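Local coordinates for Lmo0135 protein (Listeria monocytogenes EGD-e, PDB 5ISU) that probably captures peptides or related solutes outside the cell, as the substrate-binding component of an ABC transporter, at residues Pro28-Pro33 with Asn164-Asp169; Asn34-Ser37 with Thr41-Ile44; Ile44-Tyr49 with Met491-Ser496; His157-Val162 with Asp169-Pro174; Phe182-Tyr185 with Glu189-Ser192. All blocks are in the same frame, centred on the assembly; numbering follows the deposited sequence. Where two conformers were deposited one is given.

In the fold
From the N terminus, the loop after strand 19-24 meets residues 164-169 in interaction 1, which closes a loop of 130 intervening residues. Nested inside it, interaction 2 is a short turn-back of the same early loop onto helix 39-48. The far end of that helix enters interaction 3, whose partner 491-496 lies close to the C terminus, so nearly the whole chain is spanned. Interaction 3 encloses both interaction 4, a local closure after helix 156-159, and interaction 5, the hairpin of strands 180-186 and 190-195. Interaction 1 crosses interactions 3 and 4, sharing Asp169 with the latter, and Asn171 of interaction 4 hydrogen-bonds to Asn32 and Ile165.

Interaction 1: Pro28-Pro33 with Asn164-Asp169; sequences PEVINP and NIEKSD
Both methyls of Val30 rest on the backbone carbonyl of Glu166, CG1 and CG2 each 3.5 Å from Glu166 O, so the forked end of the valine straddles that oxygen. CG2 also comes within 4.2 Å of CG of Glu166, whose aliphatic part flanks the contact. The second touch is made by Asn32, whose ND2 lies 3.5 Å from CG2 of Ile165; the two side chains cross at about a right angle. With CG anti to the backbone N (chi1 -173°), the Asn32 amide is set beside Ile165. Its hydrogen bonds lie outside this pair of segments: ND2 donates to Asn171 OD1, and OD1 accepts from the backbone N of Asn34. Asn171 in turn donates through ND2 to Ile165 O, so one asparagine bridges both loops. Behind these contacts, Asn164 OD1 accepts a bond of 3.2 Å from Lys167 N, which comes from above the carbonyl plane rather than on a lone pair. On the 28-33 side, Ile31 centres an inverse gamma turn. This is loop-to-loop packing, of the loop between strand 19-24 and helix 39-48 on that between helix 156-159 and strand 180-186, tied further by Asn171, with an Asx motif shaping the second loop.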
# COMPACT_ATOMS: atom_id res chain seq x y z
N PRO A 28 -16.62 5.91 1.28
CA PRO A 28 -15.39 6.59 0.94
C PRO A 28 -15.27 7.86 1.78
O PRO A 28 -16.23 8.27 2.42
CB PRO A 28 -15.59 6.94 -0.53
CG PRO A 28 -17.07 7.17 -0.64
CD PRO A 28 -17.71 6.24 0.35
N GLU A 29 -14.08 8.45 1.78
CA GLU A 29 -13.84 9.73 2.47
C GLU A 29 -13.81 10.79 1.35
O GLU A 29 -14.64 10.72 0.45
CB GLU A 29 -12.57 9.67 3.33
CG GLU A 29 -12.65 8.60 4.42
CD GLU A 29 -11.37 8.50 5.26
OE1 GLU A 29 -10.64 9.51 5.40
OE2 GLU A 29 -11.11 7.40 5.79
N VAL A 30 -12.87 11.73 1.36
CA VAL A 30 -12.84 12.75 0.32
C VAL A 30 -12.22 12.20 -0.98
O VAL A 30 -11.04 11.85 -1.02
CB VAL A 30 -12.05 13.98 0.81
CG1 VAL A 30 -12.08 15.08 -0.24
CG2 VAL A 30 -12.64 14.48 2.12
N ILE A 31 -13.01 12.14 -2.06
CA ILE A 31 -12.53 11.62 -3.35
C ILE A 31 -11.73 12.71 -4.09
O ILE A 31 -12.23 13.40 -4.99
CB ILE A 31 -13.69 11.08 -4.21
CG1 ILE A 31 -14.57 10.15 -3.36
CG2 ILE A 31 -13.13 10.36 -5.44
CD1 ILE A 31 -15.80 9.62 -4.07
N ASN A 32 -10.46 12.83 -3.69
CA ASN A 32 -9.54 13.83 -4.22
C ASN A 32 -8.13 13.27 -4.00
O ASN A 32 -7.74 13.02 -2.86
CB ASN A 32 -9.76 15.17 -3.48
CG ASN A 32 -8.95 16.32 -4.08
OD1 ASN A 32 -7.75 16.23 -4.30
ND2 ASN A 32 -9.63 17.43 -4.33
N PRO A 33 -7.37 13.07 -5.09
CA PRO A 33 -6.04 12.46 -4.99
C PRO A 33 -5.02 13.18 -4.13
O PRO A 33 -4.00 12.59 -3.79
CB PRO A 33 -5.57 12.40 -6.44
CG PRO A 33 -6.35 13.42 -7.15
CD PRO A 33 -7.69 13.44 -6.48
N ASN A 164 -9.82 25.87 1.18
CA ASN A 164 -9.68 24.55 1.81
C ASN A 164 -10.20 23.48 0.84
O ASN A 164 -11.40 23.22 0.76
CB ASN A 164 -10.40 24.48 3.17
CG ASN A 164 -10.11 23.19 3.92
OD1 ASN A 164 -9.87 22.13 3.31
ND2 ASN A 164 -10.13 23.26 5.25
N ILE A 165 -9.26 22.86 0.14
CA ILE A 165 -9.59 21.87 -0.86
C ILE A 165 -10.19 20.60 -0.27
O ILE A 165 -11.16 20.08 -0.82
CB ILE A 165 -8.37 21.54 -1.75
CG1 ILE A 165 -7.89 22.81 -2.47
CG2 ILE A 165 -8.74 20.48 -2.79
CD1 ILE A 165 -6.62 22.64 -3.26
N GLU A 166 -9.64 20.13 0.85
CA GLU A 166 -10.13 18.89 1.46
C GLU A 166 -11.62 18.95 1.89
O GLU A 166 -12.31 17.94 1.80
CB GLU A 166 -9.23 18.48 2.65
CG GLU A 166 -9.52 17.09 3.22
CD GLU A 166 -8.62 16.70 4.40
OE1 GLU A 166 -8.26 17.58 5.21
OE2 GLU A 166 -8.29 15.49 4.54
N LYS A 167 -12.10 20.12 2.31
CA LYS A 167 -13.49 20.27 2.78
C LYS A 167 -14.46 20.81 1.73
O LYS A 167 -15.66 20.78 1.94
CB LYS A 167 -13.56 21.14 4.06
CG LYS A 167 -13.25 20.42 5.37
CD LYS A 167 -11.91 19.68 5.33
CE LYS A 167 -11.53 19.05 6.66
NZ LYS A 167 -11.24 20.06 7.70
N SER A 168 -13.93 21.31 0.61
CA SER A 168 -14.76 21.88 -0.47
C SER A 168 -15.89 20.96 -0.94
O SER A 168 -15.68 19.77 -1.18
CB SER A 168 -13.88 22.24 -1.68
OG SER A 168 -14.66 22.73 -2.76
N ASP A 169 -17.08 21.54 -1.09
CA ASP A 169 -18.26 20.80 -1.56
C ASP A 169 -18.10 20.38 -3.03
O ASP A 169 -18.86 19.54 -3.54
CB ASP A 169 -19.60 21.54 -1.26
CG ASP A 169 -19.68 22.96 -1.84
OD1 ASP A 169 -18.93 23.30 -2.78
OD2 ASP A 169 -20.55 23.74 -1.37

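Interaction 2: Asn34-Ser37 with Thr41-Ile44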
# COMPACT_ATOMS: atom_id res chain seq x y z
N ASN A 34 -5.25 14.45 -3.83
CA ASN A 34 -4.34 15.18 -2.93
C ASN A 34 -4.50 14.69 -1.48
O ASN A 34 -3.64 14.96 -0.66
CB ASN A 34 -4.60 16.71 -2.98
CG ASN A 34 -4.06 17.37 -4.24
OD1 ASN A 34 -3.64 16.72 -5.18
ND2 ASN A 34 -4.04 18.70 -4.23
N TYR A 35 -5.59 13.98 -1.18
CA TYR A 35 -5.84 13.52 0.20
C TYR A 35 -6.18 12.03 0.33
O TYR A 35 -6.00 11.47 1.41
CB TYR A 35 -6.98 14.36 0.80
CG TYR A 35 -6.69 15.85 0.71
CD1 TYR A 35 -5.89 16.48 1.66
CD2 TYR A 35 -7.17 16.61 -0.36
CE1 TYR A 35 -5.60 17.83 1.55
CE2 TYR A 35 -6.89 17.95 -0.47
CZ TYR A 35 -6.09 18.56 0.48
OH TYR A 35 -5.81 19.90 0.37
N ALA A 36 -6.64 11.38 -0.74
CA ALA A 36 -7.05 9.97 -0.63
C ALA A 36 -5.97 9.05 -0.07
O ALA A 36 -4.86 9.03 -0.58
CB ALA A 36 -7.52 9.45 -1.99
N SER A 37 -6.30 8.31 1.00
CA SER A 37 -5.36 7.36 1.61
C SER A 37 -5.99 6.02 2.04
O SER A 37 -5.27 5.04 2.17
CB SER A 37 -4.60 8.01 2.79
OG SER A 37 -5.49 8.47 3.78
N THR A 41 -11.65 4.83 -0.71
CA THR A 41 -11.52 6.07 -1.46
C THR A 41 -10.56 5.88 -2.63
O THR A 41 -10.81 6.39 -3.73
CB THR A 41 -11.01 7.24 -0.58
OG1 THR A 41 -11.82 7.37 0.58
CG2 THR A 41 -11.05 8.53 -1.33
N LEU A 42 -9.46 5.17 -2.39
CA LEU A 42 -8.48 4.94 -3.46
C LEU A 42 -9.07 4.08 -4.57
O LEU A 42 -8.76 4.27 -5.74
CB LEU A 42 -7.19 4.30 -2.91
CG LEU A 42 -6.25 5.24 -2.15
CD1 LEU A 42 -5.12 4.51 -1.42
CD2 LEU A 42 -5.66 6.28 -3.10
N THR A 43 -9.91 3.12 -4.19
CA THR A 43 -10.54 2.22 -5.13
C THR A 43 -11.44 3.02 -6.07
O THR A 43 -11.43 2.83 -7.28
CB THR A 43 -11.35 1.13 -4.39
OG1 THR A 43 -10.48 0.37 -3.56
CG2 THR A 43 -12.05 0.18 -5.36
N ILE A 44 -12.20 3.96 -5.49
CA ILE A 44 -13.11 4.79 -6.28
C ILE A 44 -12.32 5.80 -7.12
O ILE A 44 -12.60 5.99 -8.32
CB ILE A 44 -14.20 5.44 -5.39
CG1 ILE A 44 -15.05 4.33 -4.77
CG2 ILE A 44 -15.07 6.39 -6.20
CD1 ILE A 44 -16.12 4.78 -3.82
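Thr41 OG1 is held by two groups outside the contact, the carboxylate oxygen OD1 of Asp38 and the backbone N of Glu29; with the hydroxyl held there, the methyl CG2 faces Ala36. CG2 of Thr41, anti to the backbone N (chi1 -53° for OG1), stands 3.7 Å from Ala36 CB. That alanine methyl is shared, for Leu42 CD2 also approaches it, at 3.8 Å, and lies equally far from Ala36 O. The other branch of Leu42 takes the next residue: CD1 reaches Ser37 O at 3.6 Å. The leucine thus sets one methyl against each of two successive carbonyls, although its CB does not itself point at the loop. Ser37 takes part through its backbone, its CB being directed away from the helix. Ala36 and Leu42 are the closest pair along the backbones, with CA atoms 5.9 Å apart. Methyl groups carry the touching surface here, so the fit of loop 34-37 on the first turn of helix 39-48 rests on van der Waals packing, while the threonine hydroxyl ties that turn to Asp38 just ahead of the helix and to the backbone of Glu29 in the loop before it.

Interaction 3: Ile44-Tyr49 with Met491-Ser496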
# COMPACT_ATOMS: atom_id res chain seq x y z
N ILE A 44 -12.20 3.96 -5.49
CA ILE A 44 -13.11 4.79 -6.28
C ILE A 44 -12.32 5.80 -7.12
O ILE A 44 -12.60 5.99 -8.32
CB ILE A 44 -14.20 5.44 -5.39
CG1 ILE A 44 -15.05 4.33 -4.77
CG2 ILE A 44 -15.07 6.39 -6.20
CD1 ILE A 44 -16.12 4.78 -3.82
N GLN A 45 -11.29 6.38 -6.52
CA GLN A 45 -10.43 7.33 -7.23
C GLN A 45 -9.79 6.74 -8.50
O GLN A 45 -9.65 7.42 -9.51
CB GLN A 45 -9.34 7.82 -6.29
CG GLN A 45 -8.17 8.50 -6.98
CD GLN A 45 -7.15 8.97 -5.97
OE1 GLN A 45 -7.48 9.70 -5.05
NE2 GLN A 45 -5.90 8.56 -6.14
N GLN A 46 -9.41 5.46 -8.44
CA GLN A 46 -8.78 4.80 -9.57
C GLN A 46 -9.70 4.80 -10.79
O GLN A 46 -9.24 4.84 -11.93
CB GLN A 46 -8.44 3.35 -9.22
CG GLN A 46 -7.54 2.65 -10.21
CD GLN A 46 -6.15 3.24 -10.23
OE1 GLN A 46 -5.74 3.93 -9.29
NE2 GLN A 46 -5.40 2.94 -11.27
N ALA A 47 -11.00 4.78 -10.55
CA ALA A 47 -11.97 4.78 -11.63
C ALA A 47 -12.26 6.20 -12.14
O ALA A 47 -12.55 6.37 -13.29
CB ALA A 47 -13.25 4.13 -11.17
N VAL A 48 -12.14 7.19 -11.27
CA VAL A 48 -12.51 8.56 -11.62
C VAL A 48 -11.35 9.42 -12.11
O VAL A 48 -11.55 10.28 -12.97
CB VAL A 48 -13.21 9.23 -10.42
CG1 VAL A 48 -13.57 10.68 -10.71
CG2 VAL A 48 -14.46 8.42 -10.06
N TYR A 49 -10.15 9.18 -11.58
CA TYR A 49 -8.96 9.93 -11.96
C TYR A 49 -7.86 9.07 -12.59
O TYR A 49 -7.57 7.99 -12.12
CB TYR A 49 -8.35 10.59 -10.73
CG TYR A 49 -9.19 11.66 -10.07
CD1 TYR A 49 -10.19 11.32 -9.15
CD2 TYR A 49 -8.95 13.01 -10.32
CE1 TYR A 49 -10.93 12.31 -8.52
CE2 TYR A 49 -9.69 13.99 -9.70
CZ TYR A 49 -10.67 13.64 -8.80
OH TYR A 49 -11.39 14.61 -8.21
N MET A 491 -8.08 -3.14 -6.61
CA MET A 491 -8.58 -4.31 -7.36
C MET A 491 -8.03 -4.31 -8.76
O MET A 491 -7.27 -5.19 -9.10
CB MET A 491 -10.11 -4.44 -7.38
CG MET A 491 -10.75 -4.51 -6.02
SD MET A 491 -12.53 -4.65 -6.20
CE MET A 491 -13.06 -4.45 -4.51
N PHE A 492 -8.42 -3.33 -9.57
CA PHE A 492 -7.91 -3.25 -10.93
C PHE A 492 -7.30 -1.90 -11.20
O PHE A 492 -7.62 -0.89 -10.53
CB PHE A 492 -9.00 -3.51 -11.95
CG PHE A 492 -9.45 -4.94 -12.03
CD1 PHE A 492 -8.68 -5.88 -12.69
CD2 PHE A 492 -10.67 -5.33 -11.53
CE1 PHE A 492 -9.09 -7.20 -12.81
CE2 PHE A 492 -11.10 -6.64 -11.65
CZ PHE A 492 -10.30 -7.58 -12.28
N ARG A 493 -6.44 -1.88 -12.22
CA ARG A 493 -5.73 -0.69 -12.66
C ARG A 493 -6.65 0.14 -13.49
O ARG A 493 -6.73 1.37 -13.29
CB ARG A 493 -4.51 -1.10 -13.50
CG ARG A 493 -3.60 0.03 -13.99
CD ARG A 493 -2.52 -0.50 -14.94
NE ARG A 493 -3.14 -1.25 -16.03
CZ ARG A 493 -3.68 -0.73 -17.13
NH1 ARG A 493 -3.65 0.57 -17.35
NH2 ARG A 493 -4.26 -1.51 -18.01
N ASP A 494 -7.38 -0.53 -14.39
CA ASP A 494 -8.24 0.16 -15.32
C ASP A 494 -9.48 -0.68 -15.67
O ASP A 494 -9.41 -1.63 -16.46
CB ASP A 494 -7.43 0.50 -16.58
CG ASP A 494 -8.17 1.45 -17.53
OD1 ASP A 494 -9.38 1.69 -17.35
OD2 ASP A 494 -7.52 1.96 -18.47
N LEU A 495 -10.61 -0.28 -15.11
CA LEU A 495 -11.88 -0.94 -15.30
C LEU A 495 -12.48 -0.80 -16.71
O LEU A 495 -13.43 -1.51 -17.03
CB LEU A 495 -12.89 -0.41 -14.27
CG LEU A 495 -12.65 -0.72 -12.79
CD1 LEU A 495 -13.54 0.11 -11.89
CD2 LEU A 495 -12.88 -2.19 -12.53
N SER A 496 -11.95 0.13 -17.52
CA SER A 496 -12.45 0.36 -18.88
C SER A 496 -12.15 -0.81 -19.81
O SER A 496 -12.75 -0.91 -20.89
CB SER A 496 -11.86 1.64 -19.49
OG SER A 496 -10.47 1.50 -19.71
O HOH W 1 -8.35 3.55 -14.39
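The last turn of helix 39-48 lies beside the 491-496 segment, with CA atoms 7.0 Å apart for Gln46 and Arg493 and 6.8 Å apart for Ala47 and Leu495. Gln46 makes the polar link: NE2 donates to Arg493 O at 2.9 Å with an N-H...O angle of 171°. The bond lies in the carbonyl plane on a lone pair, and the acceptor is also in the plane of the glutamine amide, which probably helps to set its rotation. CG, anti to the backbone N (chi1 -168°), lies 3.6 Å from Phe492 O, and the bend at chi2 (68°) swings the amide round to Arg493 O. A water donating to both Arg493 O and Gln46 O joins the two carbonyls as well. Alongside, Ala47 CB packs on Leu495 CD1 at 4.1 Å. CB of Arg493 points away from the helix; its NE bonds to Thr485 OG1 and its guanidinium makes a cation-pi contact with Trp54. Asp494 OD1 takes Ser496 OG, at 2.6 Å, and Ser496 N from one face of its carboxylate, an Asx turn. The C-terminal segment thus returns to the helix near the N terminus, consistent with the two-lobed periplasmic-binding-protein fold of family 5, in which both chain ends share a lobe.

Interaction 4: His157-Val162 with Asp169-Pro174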
# COMPACT_ATOMS: atom_id res chain seq x y z
N HIS A 157 -9.20 24.62 -13.20
CA HIS A 157 -10.44 25.38 -13.38
C HIS A 157 -11.50 25.13 -12.27
O HIS A 157 -12.39 25.94 -12.06
CB HIS A 157 -11.04 25.14 -14.77
CG HIS A 157 -11.69 23.81 -14.94
ND1 HIS A 157 -10.99 22.66 -15.24
CD2 HIS A 157 -13.00 23.44 -14.88
CE1 HIS A 157 -11.82 21.64 -15.32
NE2 HIS A 157 -13.05 22.09 -15.12
N ILE A 158 -11.37 24.01 -11.57
CA ILE A 158 -12.29 23.64 -10.48
C ILE A 158 -11.78 24.13 -9.11
O ILE A 158 -12.54 24.70 -8.34
CB ILE A 158 -12.47 22.10 -10.39
CG1 ILE A 158 -13.06 21.52 -11.68
CG2 ILE A 158 -13.35 21.71 -9.20
CD1 ILE A 158 -14.42 22.05 -12.08
N PHE A 159 -10.51 23.88 -8.80
CA PHE A 159 -9.97 24.22 -7.46
C PHE A 159 -9.16 25.52 -7.30
O PHE A 159 -8.79 25.87 -6.19
CB PHE A 159 -9.19 23.04 -6.90
CG PHE A 159 -10.03 21.83 -6.68
CD1 PHE A 159 -10.82 21.73 -5.55
CD2 PHE A 159 -10.03 20.78 -7.60
CE1 PHE A 159 -11.60 20.60 -5.33
CE2 PHE A 159 -10.80 19.66 -7.39
CZ PHE A 159 -11.59 19.56 -6.25
N GLU A 160 -8.88 26.23 -8.39
CA GLU A 160 -8.18 27.50 -8.32
C GLU A 160 -8.98 28.49 -7.45
O GLU A 160 -10.17 28.70 -7.68
CB GLU A 160 -8.00 28.05 -9.73
CG GLU A 160 -7.21 29.34 -9.85
CD GLU A 160 -7.12 29.80 -11.30
OE1 GLU A 160 -8.15 29.76 -12.00
OE2 GLU A 160 -6.01 30.22 -11.72
N GLY A 161 -8.34 29.07 -6.43
CA GLY A 161 -9.00 30.02 -5.53
C GLY A 161 -9.81 29.39 -4.40
O GLY A 161 -10.52 30.10 -3.67
N VAL A 162 -9.76 28.07 -4.26
CA VAL A 162 -10.45 27.39 -3.15
C VAL A 162 -9.47 27.38 -1.98
O VAL A 162 -8.36 26.86 -2.10
CB VAL A 162 -10.87 25.96 -3.51
CG1 VAL A 162 -11.39 25.23 -2.28
CG2 VAL A 162 -11.92 25.98 -4.63
N ASP A 169 -17.08 21.54 -1.09
CA ASP A 169 -18.26 20.80 -1.56
C ASP A 169 -18.10 20.38 -3.03
O ASP A 169 -18.86 19.54 -3.54
CB ASP A 169 -19.60 21.54 -1.26
CG ASP A 169 -19.68 22.96 -1.84
OD1 ASP A 169 -18.93 23.30 -2.78
OD2 ASP A 169 -20.55 23.74 -1.37
N LYS A 170 -17.09 20.93 -3.71
CA LYS A 170 -16.78 20.49 -5.08
C LYS A 170 -16.33 19.02 -5.11
O LYS A 170 -16.39 18.37 -6.16
CB LYS A 170 -15.74 21.40 -5.71
CG LYS A 170 -16.29 22.78 -6.05
CD LYS A 170 -15.21 23.71 -6.58
CE LYS A 170 -15.79 25.08 -6.91
NZ LYS A 170 -14.76 25.99 -7.46
N ASN A 171 -15.86 18.50 -3.96
CA ASN A 171 -15.45 17.08 -3.86
C ASN A 171 -16.67 16.18 -3.82
O ASN A 171 -16.52 14.97 -3.94
CB ASN A 171 -14.59 16.82 -2.63
CG ASN A 171 -13.24 17.50 -2.71
OD1 ASN A 171 -12.48 17.27 -3.65
ND2 ASN A 171 -12.93 18.31 -1.72
N LYS A 172 -17.85 16.76 -3.60
CA LYS A 172 -19.10 15.99 -3.63
C LYS A 172 -19.44 15.54 -5.07
O LYS A 172 -20.14 14.55 -5.24
CB LYS A 172 -20.28 16.77 -3.03
CG LYS A 172 -20.22 16.92 -1.51
CD LYS A 172 -21.19 18.00 -1.04
CE LYS A 172 -21.25 18.15 0.48
NZ LYS A 172 -21.96 17.01 1.12
N ASN A 173 -18.97 16.27 -6.07
CA ASN A 173 -19.21 15.86 -7.46
C ASN A 173 -17.87 15.96 -8.21
O ASN A 173 -17.69 16.82 -9.07
CB ASN A 173 -20.33 16.70 -8.08
CG ASN A 173 -21.61 16.64 -7.25
OD1 ASN A 173 -22.53 15.88 -7.55
ND2 ASN A 173 -21.65 17.41 -6.16
N PRO A 174 -16.94 15.05 -7.89
CA PRO A 174 -15.58 15.06 -8.44
C PRO A 174 -15.44 14.99 -9.97
O PRO A 174 -16.01 14.12 -10.62
CB PRO A 174 -14.91 13.85 -7.78
CG PRO A 174 -16.03 12.95 -7.38
CD PRO A 174 -17.21 13.81 -7.11
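Lys170 reaches from the 3-10 turn at 169-171 to the carbonyl of Ile158 at the end of helix 156-159 as an almost straight rod. Its CB lies 4.2 Å from Phe159 CE1, oblique to the ring. Farther out, CD meets the branch methyl CG2 of Ile158 at 3.8 Å, and CE lies 3.6 Å from Ile158 O. The tip closes on the same oxygen: NZ donates to Ile158 O at 2.7 Å, in the carbonyl plane and with a C=O...N angle of 159°. Extension beyond CG, with chi2 to chi4 near 180°, gives the ammonium the reach for this bond. NZ also lies 4.0 Å from Val162 CG2, the two side chains running past each other in opposite directions. The ammonium may be slightly favoured there by the helix end. Beside the lysine, Asn171 sets OD1 3.6 Å from CZ of Phe159, its amide plane 28° from the ring plane. That amide is also bound by the 28-33 and 164-169 loops. Helix 156-159 gives way to a type II turn from Phe159 to Val162, and the 169-174 segment turns back against it before the chain runs into strand 180-186, where Phe182 packs on Pro174.

Interaction 5: Phe182-Tyr185 with Glu189-Ser192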
# COMPACT_ATOMS: atom_id res chain seq x y z
N PHE A 182 -18.42 10.73 -12.51
CA PHE A 182 -19.25 10.64 -11.32
C PHE A 182 -20.71 10.97 -11.65
O PHE A 182 -20.97 11.89 -12.40
CB PHE A 182 -18.71 11.59 -10.25
CG PHE A 182 -19.52 11.63 -8.99
CD1 PHE A 182 -19.32 10.71 -7.99
CD2 PHE A 182 -20.48 12.63 -8.80
CE1 PHE A 182 -20.05 10.76 -6.81
CE2 PHE A 182 -21.23 12.69 -7.63
CZ PHE A 182 -21.01 11.75 -6.63
N VAL A 183 -21.64 10.18 -11.12
CA VAL A 183 -23.06 10.39 -11.30
C VAL A 183 -23.63 10.84 -9.95
O VAL A 183 -24.06 11.99 -9.83
CB VAL A 183 -23.78 9.14 -11.86
CG1 VAL A 183 -25.29 9.37 -11.94
CG2 VAL A 183 -23.23 8.79 -13.23
N GLU A 184 -23.58 9.98 -8.94
CA GLU A 184 -24.09 10.35 -7.60
C GLU A 184 -23.60 9.46 -6.47
O GLU A 184 -23.13 8.34 -6.71
CB GLU A 184 -25.62 10.37 -7.56
CG GLU A 184 -26.27 8.99 -7.70
CD GLU A 184 -27.77 9.02 -7.50
OE1 GLU A 184 -28.45 9.91 -8.07
OE2 GLU A 184 -28.28 8.14 -6.76
N TYR A 185 -23.77 9.95 -5.25
CA TYR A 185 -23.36 9.24 -4.03
C TYR A 185 -24.43 9.18 -2.93
O TYR A 185 -24.76 10.20 -2.32
CB TYR A 185 -22.07 9.88 -3.48
CG TYR A 185 -21.67 9.44 -2.08
CD1 TYR A 185 -21.59 8.09 -1.75
CD2 TYR A 185 -21.30 10.37 -1.10
CE1 TYR A 185 -21.21 7.67 -0.48
CE2 TYR A 185 -20.91 9.97 0.17
CZ TYR A 185 -20.86 8.61 0.48
OH TYR A 185 -20.48 8.17 1.74
N GLU A 189 -24.71 3.61 1.06
CA GLU A 189 -25.37 2.68 0.14
C GLU A 189 -24.59 2.43 -1.15
O GLU A 189 -24.32 1.27 -1.47
CB GLU A 189 -26.79 3.16 -0.19
CG GLU A 189 -27.72 3.24 1.02
CD GLU A 189 -29.16 3.59 0.64
OE1 GLU A 189 -29.70 3.00 -0.33
OE2 GLU A 189 -29.77 4.43 1.33
N TYR A 190 -24.24 3.48 -1.90
CA TYR A 190 -23.50 3.28 -3.15
C TYR A 190 -22.95 4.56 -3.78
O TYR A 190 -23.35 5.67 -3.42
CB TYR A 190 -24.39 2.59 -4.24
CG TYR A 190 -25.59 3.41 -4.68
CD1 TYR A 190 -25.46 4.41 -5.65
CD2 TYR A 190 -26.85 3.18 -4.13
CE1 TYR A 190 -26.56 5.16 -6.05
CE2 TYR A 190 -27.95 3.93 -4.53
CZ TYR A 190 -27.81 4.91 -5.48
OH TYR A 190 -28.90 5.64 -5.84
N VAL A 191 -22.02 4.36 -4.70
CA VAL A 191 -21.47 5.42 -5.54
C VAL A 191 -21.69 4.94 -6.98
O VAL A 191 -21.24 3.85 -7.32
CB VAL A 191 -19.96 5.64 -5.34
CG1 VAL A 191 -19.48 6.76 -6.26
CG2 VAL A 191 -19.66 5.97 -3.89
N SER A 192 -22.39 5.73 -7.80
CA SER A 192 -22.64 5.34 -9.21
C SER A 192 -21.84 6.23 -10.16
O SER A 192 -21.69 7.43 -9.94
CB SER A 192 -24.14 5.40 -9.56
OG SER A 192 -24.66 6.69 -9.33
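This contact belongs to the beta hairpin of strands 180-186 and 190-195, antiparallel with a classic beta bulge in which Val183 and Glu184 both face Ser192. Ser192 O takes Val183 N at 3.0 Å and, weakly, Glu184 N at 3.3 Å, so one carbonyl serves both bulge residues. In return, Ser192 N donates to Glu184 O at 2.9 Å, with an N-H...O angle of 170°. Val191 CA adds a CA-H...O contact to the same oxygen. The next pair, Tyr185 with Val191, is non-hydrogen-bonded, and their CA atoms are 4.5 Å apart.

On the face of Glu184 and Ser192, the carboxylate reaches Tyr190: OH donates to Glu184 OE2 at 2.7 Å, nearly along the C-O axis, the carboxylate and ring planes only 7° apart. Glu184 CG sits between the backbone N and carbonyl carbon (chi1 68°), and from there the extended chain brings the carboxylate to the edge of the ring. CG itself passes 3.2 Å from Ser192 OG. On the other face, Tyr185 CD1 packs on Val191 CG2 at 3.6 Å, while Tyr190 O lies at the edge of the Tyr185 ring. Phe182 CE1 touches Val191 CG1 at 4.1 Å.

Tyr185 OH bonds to Asp27 OD2, linking the hairpin to the loop after strand 19-24. Strand 190-195 lies between 180-186, an outermost strand, and 208-213, while Val191 also packs against Ile44 of helix 39-48.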